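Local structure of haloperoxidase (Corallina officinalis, 1QHB) at residues H378-L391 with V487-F500. The protein catalyses the bromide- and hydrogen-peroxide-dependent halogenation of organic substrates, using a vanadate cofactor, with calcium for stability. Numbering follows the deposited sequence.
Sequences HVLSLVTEVATRAL and VVAGACVTILKAFF
His-378 ND1 accepts a hydrogen bond from the backbone N of Phe-374 and has Phe-499 CZ over the ring face, 3.7 Å away. That phenyl ring drives its CE2–CZ edge against one face of the imidazole, a T-shaped stack with centroids 5.2 Å apart and planes at 81°. The same phenyl gives a face to Val-379: CB sits above its centre, 3.6 Å from the centroid, in a CH-pi contact. With chi1 at 69°, Val-379 CG2 lies anti to the backbone N and reaches Phe-499 CB and CG. An alanine in place of Phe-499 would probably open a gap under Val-379 and leave the imidazole face without its edge-on partner. Further along, Ile-495 is a knob in the hole formed by Val-379, Leu-382, Val-383 and Val-386; its CG1 lies 3.9 Å from Val-386 CG1. The two segments run roughly antiparallel, their axes at 151°, within the alpha-helical core of the vanadium haloperoxidase fold, and each helix continues to the vanadate site: 376-402 carries Lys-398, and 484-499 starts at Gly-484 and His-485. Past the closest CA approach, between Val-383 and Cys-492, Ala-390 CB still meets Ala-491 CB at 4.1 Å, while Leu-391 CG rests on Val-488 CG2 at 3.9 Å. Helix 376-402 also faces a second subunit, where Glu-385 and Arg-389 form salt bridges to Arg-389 and Glu-385 of that neighbouring chain.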
ATOM      1  N   HIS A 378      38.526  -9.832  -4.134  1.00 10.63           N
ATOM      2  CA  HIS A 378      37.137 -10.186  -4.392  1.00 11.60           C
ATOM      3  C   HIS A 378      36.961 -11.692  -4.367  1.00 14.51           C
ATOM      4  O   HIS A 378      36.129 -12.203  -3.615  1.00 16.43           O
ATOM      5  CB  HIS A 378      36.712  -9.578  -5.697  1.00 10.79           C
ATOM      6  CG  HIS A 378      35.255  -9.614  -5.971  1.00 18.62           C
ATOM      7  ND1 HIS A 378      34.706  -9.035  -7.107  1.00 22.20           N
ATOM      8  CD2 HIS A 378      34.216 -10.141  -5.260  1.00 18.14           C
ATOM      9  CE1 HIS A 378      33.391  -9.213  -7.059  1.00 18.86           C
ATOM     10  NE2 HIS A 378      33.067  -9.876  -5.968  1.00 18.29           N
ATOM     11  N   VAL A 379      37.722 -12.412  -5.218  1.00 13.89           N
ATOM     12  CA  VAL A 379      37.630 -13.860  -5.247  1.00 11.15           C
ATOM     13  C   VAL A 379      38.046 -14.542  -3.937  1.00 12.15           C
ATOM     14  O   VAL A 379      37.554 -15.620  -3.544  1.00  9.32           O
ATOM     15  CB  VAL A 379      38.396 -14.441  -6.454  1.00 11.43           C
ATOM     16  CG1 VAL A 379      39.911 -14.325  -6.392  1.00  5.48           C
ATOM     17  CG2 VAL A 379      37.970 -15.907  -6.623  1.00  6.65           C
ATOM     18  N   LEU A 380      38.991 -13.959  -3.220  1.00 11.16           N
ATOM     19  CA  LEU A 380      39.451 -14.550  -1.954  1.00 11.80           C
ATOM     20  C   LEU A 380      38.346 -14.457  -0.919  1.00 12.06           C
ATOM     21  O   LEU A 380      38.237 -15.452  -0.192  1.00 10.92           O
ATOM     22  CB  LEU A 380      40.719 -13.879  -1.433  1.00  6.01           C
ATOM     23  CG  LEU A 380      42.018 -14.274  -2.175  1.00 14.39           C
ATOM     24  CD1 LEU A 380      43.104 -13.279  -1.811  1.00  8.10           C
ATOM     25  CD2 LEU A 380      42.408 -15.690  -1.792  1.00  9.57           C
ATOM     26  N   SER A 381      37.507 -13.408  -0.883  1.00 13.49           N
ATOM     27  CA  SER A 381      36.412 -13.432   0.091  1.00 11.36           C
ATOM     28  C   SER A 381      35.224 -14.265  -0.373  1.00 10.85           C
ATOM     29  O   SER A 381      34.544 -14.944   0.396  1.00 12.17           O
ATOM     30  CB  SER A 381      35.924 -12.024   0.401  1.00 13.79           C
ATOM     31  OG  SER A 381      36.719 -11.396   1.390  1.00 21.93           O
ATOM     32  N   LEU A 382      34.954 -14.176  -1.669  1.00 10.99           N
ATOM     33  CA  LEU A 382      33.801 -14.859  -2.262  1.00 12.18           C
ATOM     34  C   LEU A 382      33.941 -16.366  -2.185  1.00 13.11           C
ATOM     35  O   LEU A 382      32.953 -17.043  -1.871  1.00 12.84           O
ATOM     36  CB  LEU A 382      33.570 -14.357  -3.688  1.00 17.58           C
ATOM     37  CG  LEU A 382      32.247 -14.591  -4.407  1.00 21.32           C
ATOM     38  CD1 LEU A 382      31.069 -14.283  -3.502  1.00 10.00           C
ATOM     39  CD2 LEU A 382      32.130 -13.754  -5.679  1.00 22.37           C
ATOM     40  N   VAL A 383      35.153 -16.937  -2.354  1.00 11.38           N
ATOM     41  CA  VAL A 383      35.250 -18.396  -2.334  1.00 10.09           C
ATOM     42  C   VAL A 383      34.965 -18.976  -0.962  1.00 12.28           C
ATOM     43  O   VAL A 383      34.579 -20.148  -0.762  1.00 11.60           O
ATOM     44  CB  VAL A 383      36.632 -18.773  -2.887  1.00 13.53           C
ATOM     45  CG1 VAL A 383      37.755 -18.387  -1.921  1.00  8.99           C
ATOM     46  CG2 VAL A 383      36.689 -20.272  -3.125  1.00 12.49           C
ATOM     47  N   THR A 384      35.296 -18.201   0.073  1.00 10.61           N
ATOM     48  CA  THR A 384      35.136 -18.673   1.459  1.00 13.58           C
ATOM     49  C   THR A 384      33.759 -18.342   1.992  1.00 12.79           C
ATOM     50  O   THR A 384      33.226 -19.149   2.738  1.00 13.25           O
ATOM     51  CB  THR A 384      36.179 -18.027   2.410  1.00 15.71           C
ATOM     52  OG1 THR A 384      36.052 -16.598   2.310  1.00 14.55           O
ATOM     53  CG2 THR A 384      37.594 -18.375   1.995  1.00  9.50           C
ATOM     54  N   GLU A 385      33.143 -17.237   1.568  1.00 14.70           N
ATOM     55  CA  GLU A 385      31.828 -16.849   2.125  1.00 12.51           C
ATOM     56  C   GLU A 385      30.687 -17.737   1.678  1.00 11.80           C
ATOM     57  O   GLU A 385      29.703 -17.859   2.415  1.00 11.73           O
ATOM     58  CB  GLU A 385      31.516 -15.392   1.821  1.00 11.57           C
ATOM     59  CG  GLU A 385      30.553 -15.095   0.670  1.00 11.31           C
ATOM     60  CD  GLU A 385      30.417 -13.610   0.401  1.00 19.03           C
ATOM     61  OE1 GLU A 385      31.449 -12.907   0.377  1.00 16.19           O
ATOM     62  OE2 GLU A 385      29.281 -13.078   0.204  1.00 14.93           O
ATOM     63  N   VAL A 386      30.780 -18.399   0.523  1.00 11.65           N
ATOM     64  CA  VAL A 386      29.688 -19.270   0.088  1.00 10.10           C
ATOM     65  C   VAL A 386      29.660 -20.509   0.958  1.00 12.45           C
ATOM     66  O   VAL A 386      28.659 -21.193   0.889  1.00 12.13           O
ATOM     67  CB  VAL A 386      29.825 -19.707  -1.374  1.00 12.76           C
ATOM     68  CG1 VAL A 386      29.828 -18.470  -2.256  1.00 12.25           C
ATOM     69  CG2 VAL A 386      31.110 -20.505  -1.691  1.00  8.45           C
ATOM     70  N   ALA A 387      30.736 -20.890   1.652  1.00 10.60           N
ATOM     71  CA  ALA A 387      30.735 -22.146   2.393  1.00 10.92           C
ATOM     72  C   ALA A 387      29.640 -22.308   3.414  1.00 10.70           C
ATOM     73  O   ALA A 387      29.030 -23.382   3.516  1.00 12.09           O
ATOM     74  CB  ALA A 387      32.103 -22.420   3.011  1.00  7.37           C
ATOM     75  N   THR A 388      29.348 -21.321   4.244  1.00  9.92           N
ATOM     76  CA  THR A 388      28.314 -21.490   5.279  1.00  7.67           C
ATOM     77  C   THR A 388      26.925 -21.450   4.694  1.00  9.54           C
ATOM     78  O   THR A 388      26.042 -22.180   5.156  1.00 11.14           O
ATOM     79  CB  THR A 388      28.484 -20.432   6.377  1.00  7.93           C
ATOM     80  OG1 THR A 388      28.678 -19.153   5.729  1.00 10.44           O
ATOM     81  CG2 THR A 388      29.681 -20.781   7.234  1.00  7.17           C
ATOM     82  N   ARG A 389      26.757 -20.839   3.500  1.00  7.61           N
ATOM     83  CA  ARG A 389      25.440 -20.836   2.869  1.00  8.34           C
ATOM     84  C   ARG A 389      25.159 -22.249   2.364  1.00 11.08           C
ATOM     85  O   ARG A 389      24.036 -22.733   2.512  1.00  9.35           O
ATOM     86  CB  ARG A 389      25.366 -19.814   1.748  1.00  8.02           C
ATOM     87  CG  ARG A 389      25.180 -18.413   2.246  1.00  6.53           C
ATOM     88  CD  ARG A 389      26.472 -17.662   2.516  1.00  8.97           C
ATOM     89  NE  ARG A 389      26.171 -16.403   3.220  1.00 11.68           N
ATOM     90  CZ  ARG A 389      27.097 -15.691   3.866  1.00 14.14           C
ATOM     91  NH1 ARG A 389      28.366 -16.074   3.961  1.00  6.43           N
ATOM     92  NH2 ARG A 389      26.698 -14.551   4.453  1.00  9.60           N
ATOM     93  N   ALA A 390      26.160 -22.862   1.757  1.00  9.81           N
ATOM     94  CA  ALA A 390      25.997 -24.245   1.273  1.00 12.02           C
ATOM     95  C   ALA A 390      25.786 -25.246   2.395  1.00 10.59           C
ATOM     96  O   ALA A 390      25.000 -26.175   2.264  1.00 11.75           O
ATOM     97  CB  ALA A 390      27.246 -24.615   0.462  1.00  7.08           C
ATOM     98  N   LEU A 391      26.463 -25.027   3.546  1.00  9.96           N
ATOM     99  CA  LEU A 391      26.328 -25.964   4.663  1.00 10.01           C
ATOM    100  C   LEU A 391      24.912 -25.905   5.236  1.00 10.68           C
ATOM    101  O   LEU A 391      24.368 -26.961   5.600  1.00 11.72           O
ATOM    102  CB  LEU A 391      27.349 -25.725   5.791  1.00  7.56           C
ATOM    103  CG  LEU A 391      28.796 -26.081   5.478  1.00 12.31           C
ATOM    104  CD1 LEU A 391      29.716 -25.457   6.529  1.00  7.89           C
ATOM    105  CD2 LEU A 391      28.875 -27.601   5.475  1.00  8.73           C
ATOM    106  N   VAL A 487      29.390 -30.504  -0.358  1.00  7.32           N
ATOM    107  CA  VAL A 487      28.570 -29.341  -0.731  1.00  8.91           C
ATOM    108  C   VAL A 487      29.434 -28.107  -0.867  1.00  7.52           C
ATOM    109  O   VAL A 487      29.243 -27.191  -1.661  1.00  9.54           O
ATOM    110  CB  VAL A 487      27.371 -29.130   0.210  1.00  6.84           C
ATOM    111  CG1 VAL A 487      27.779 -28.430   1.523  1.00  5.85           C
ATOM    112  CG2 VAL A 487      26.372 -28.200  -0.490  1.00  5.38           C
ATOM    113  N   VAL A 488      30.438 -27.985   0.005  1.00  5.54           N
ATOM    114  CA  VAL A 488      31.349 -26.861   0.012  1.00  7.98           C
ATOM    115  C   VAL A 488      32.256 -26.915  -1.211  1.00  8.79           C
ATOM    116  O   VAL A 488      32.533 -25.881  -1.810  1.00 10.59           O
ATOM    117  CB  VAL A 488      32.165 -26.803   1.310  1.00 11.85           C
ATOM    118  CG1 VAL A 488      33.324 -25.817   1.230  1.00  7.37           C
ATOM    119  CG2 VAL A 488      31.237 -26.432   2.475  1.00  5.64           C
ATOM    120  N   ALA A 489      32.693 -28.135  -1.566  1.00  9.23           N
ATOM    121  CA  ALA A 489      33.546 -28.294  -2.743  1.00  9.84           C
ATOM    122  C   ALA A 489      32.777 -27.712  -3.939  1.00  9.88           C
ATOM    123  O   ALA A 489      33.314 -26.890  -4.683  1.00  8.88           O
ATOM    124  CB  ALA A 489      33.904 -29.769  -2.999  1.00  6.32           C
ATOM    125  N   GLY A 490      31.549 -28.145  -4.094  1.00  6.89           N
ATOM    126  CA  GLY A 490      30.743 -27.724  -5.207  1.00  7.82           C
ATOM    127  C   GLY A 490      30.572 -26.230  -5.312  1.00 10.45           C
ATOM    128  O   GLY A 490      30.630 -25.686  -6.412  1.00  8.80           O
ATOM    129  N   ALA A 491      30.234 -25.602  -4.182  1.00  8.01           N
ATOM    130  CA  ALA A 491      30.060 -24.158  -4.211  1.00  7.50           C
ATOM    131  C   ALA A 491      31.384 -23.447  -4.481  1.00  6.51           C
ATOM    132  O   ALA A 491      31.354 -22.470  -5.220  1.00  8.09           O
ATOM    133  CB  ALA A 491      29.518 -23.703  -2.866  1.00  4.70           C
ATOM    134  N   CYS A 492      32.444 -23.801  -3.775  1.00  7.50           N
ATOM    135  CA  CYS A 492      33.709 -23.153  -3.927  1.00  8.79           C
ATOM    136  C   CYS A 492      34.324 -23.317  -5.336  1.00  8.89           C
ATOM    137  O   CYS A 492      34.820 -22.324  -5.861  1.00  8.98           O
ATOM    138  CB  CYS A 492      34.686 -23.684  -2.843  1.00  6.68           C
ATOM    139  SG  CYS A 492      34.279 -23.248  -1.149  1.00  7.02           S
ATOM    140  N   VAL A 493      34.308 -24.492  -5.972  1.00  6.94           N
ATOM    141  CA  VAL A 493      34.933 -24.563  -7.283  1.00  8.99           C
ATOM    142  C   VAL A 493      34.057 -23.857  -8.331  1.00  9.06           C
ATOM    143  O   VAL A 493      34.612 -23.373  -9.291  1.00 12.02           O
ATOM    144  CB  VAL A 493      35.394 -25.967  -7.738  1.00 16.08           C
ATOM    145  CG1 VAL A 493      36.387 -26.593  -6.752  1.00  7.31           C
ATOM    146  CG2 VAL A 493      34.204 -26.862  -7.973  1.00  9.50           C
ATOM    147  N   THR A 494      32.757 -23.716  -8.118  1.00 11.26           N
ATOM    148  CA  THR A 494      31.869 -22.940  -8.978  1.00 10.21           C
ATOM    149  C   THR A 494      32.302 -21.477  -8.933  1.00  9.61           C
ATOM    150  O   THR A 494      32.529 -20.910 -10.026  1.00 12.39           O
ATOM    151  CB  THR A 494      30.400 -23.098  -8.548  1.00 12.89           C
ATOM    152  OG1 THR A 494      30.094 -24.479  -8.736  1.00  8.52           O
ATOM    153  CG2 THR A 494      29.431 -22.285  -9.416  1.00  6.75           C
ATOM    154  N   ILE A 495      32.644 -20.964  -7.739  1.00  8.99           N
ATOM    155  CA  ILE A 495      33.096 -19.562  -7.674  1.00  7.65           C
ATOM    156  C   ILE A 495      34.397 -19.376  -8.423  1.00 11.21           C
ATOM    157  O   ILE A 495      34.633 -18.361  -9.121  1.00 10.90           O
ATOM    158  CB  ILE A 495      33.296 -19.149  -6.196  1.00 12.41           C
ATOM    159  CG1 ILE A 495      32.012 -19.010  -5.411  1.00  9.41           C
ATOM    160  CG2 ILE A 495      34.093 -17.819  -6.078  1.00  5.69           C
ATOM    161  CD1 ILE A 495      30.910 -18.152  -6.068  1.00  6.09           C
ATOM    162  N   LEU A 496      35.369 -20.257  -8.177  1.00  9.05           N
ATOM    163  CA  LEU A 496      36.658 -20.159  -8.845  1.00 10.92           C
ATOM    164  C   LEU A 496      36.526 -20.344 -10.362  1.00  8.93           C
ATOM    165  O   LEU A 496      37.254 -19.672 -11.084  1.00 13.03           O
ATOM    166  CB  LEU A 496      37.628 -21.212  -8.279  1.00  8.89           C
ATOM    167  CG  LEU A 496      38.035 -21.052  -6.809  1.00 10.93           C
ATOM    168  CD1 LEU A 496      38.850 -22.279  -6.363  1.00  8.33           C
ATOM    169  CD2 LEU A 496      38.806 -19.773  -6.591  1.00  8.40           C
ATOM    170  N   LYS A 497      35.682 -21.261 -10.853  1.00  8.93           N
ATOM    171  CA  LYS A 497      35.620 -21.391 -12.327  1.00  9.86           C
ATOM    172  C   LYS A 497      34.927 -20.152 -12.906  1.00 11.77           C
ATOM    173  O   LYS A 497      35.245 -19.816 -14.016  1.00 10.64           O
ATOM    174  CB  LYS A 497      34.902 -22.633 -12.782  1.00  8.28           C
ATOM    175  CG  LYS A 497      35.484 -23.994 -12.424  1.00  7.29           C
ATOM    176  CD  LYS A 497      34.689 -25.121 -13.016  1.00  8.28           C
ATOM    177  CE  LYS A 497      33.322 -25.213 -12.384  1.00  8.89           C
ATOM    178  NZ  LYS A 497      32.556 -26.459 -12.675  1.00  8.41           N
ATOM    179  N   ALA A 498      34.041 -19.427 -12.246  1.00  8.45           N
ATOM    180  CA  ALA A 498      33.436 -18.218 -12.715  1.00  9.80           C
ATOM    181  C   ALA A 498      34.481 -17.092 -12.715  1.00  9.53           C
ATOM    182  O   ALA A 498      34.459 -16.244 -13.609  1.00 12.83           O
ATOM    183  CB  ALA A 498      32.293 -17.736 -11.800  1.00  7.41           C
ATOM    184  N   PHE A 499      35.290 -17.026 -11.665  1.00 11.70           N
ATOM    185  CA  PHE A 499      36.149 -15.864 -11.527  1.00 11.02           C
ATOM    186  C   PHE A 499      37.417 -15.913 -12.363  1.00 13.87           C
ATOM    187  O   PHE A 499      37.961 -14.850 -12.704  1.00 12.04           O
ATOM    188  CB  PHE A 499      36.522 -15.778 -10.032  1.00  8.26           C
ATOM    189  CG  PHE A 499      36.567 -14.352  -9.586  1.00 19.43           C
ATOM    190  CD1 PHE A 499      37.654 -13.560  -9.879  1.00 25.36           C
ATOM    191  CD2 PHE A 499      35.508 -13.822  -8.905  1.00 22.46           C
ATOM    192  CE1 PHE A 499      37.678 -12.237  -9.460  1.00 26.59           C
ATOM    193  CE2 PHE A 499      35.495 -12.503  -8.522  1.00 19.05           C
ATOM    194  CZ  PHE A 499      36.590 -11.719  -8.791  1.00 25.48           C
ATOM    195  N   PHE A 500      37.929 -17.102 -12.595  1.00 12.29           N
ATOM    196  CA  PHE A 500      39.193 -17.274 -13.324  1.00 14.27           C
ATOM    197  C   PHE A 500      38.894 -17.673 -14.768  1.00 16.44           C
ATOM    198  O   PHE A 500      37.722 -17.982 -15.061  1.00 14.08           O
ATOM    199  CB  PHE A 500      40.147 -18.339 -12.750  1.00  9.43           C
ATOM    200  CG  PHE A 500      40.919 -17.838 -11.564  1.00 12.51           C
ATOM    201  CD1 PHE A 500      42.127 -17.185 -11.681  1.00  7.61           C
ATOM    202  CD2 PHE A 500      40.399 -18.043 -10.283  1.00  8.63           C
ATOM    203  CE1 PHE A 500      42.789 -16.718 -10.561  1.00 12.22           C
ATOM    204  CE2 PHE A 500      41.051 -17.554  -9.175  1.00 10.43           C
ATOM    205  CZ  PHE A 500      42.269 -16.902  -9.294  1.00 11.11           C
TER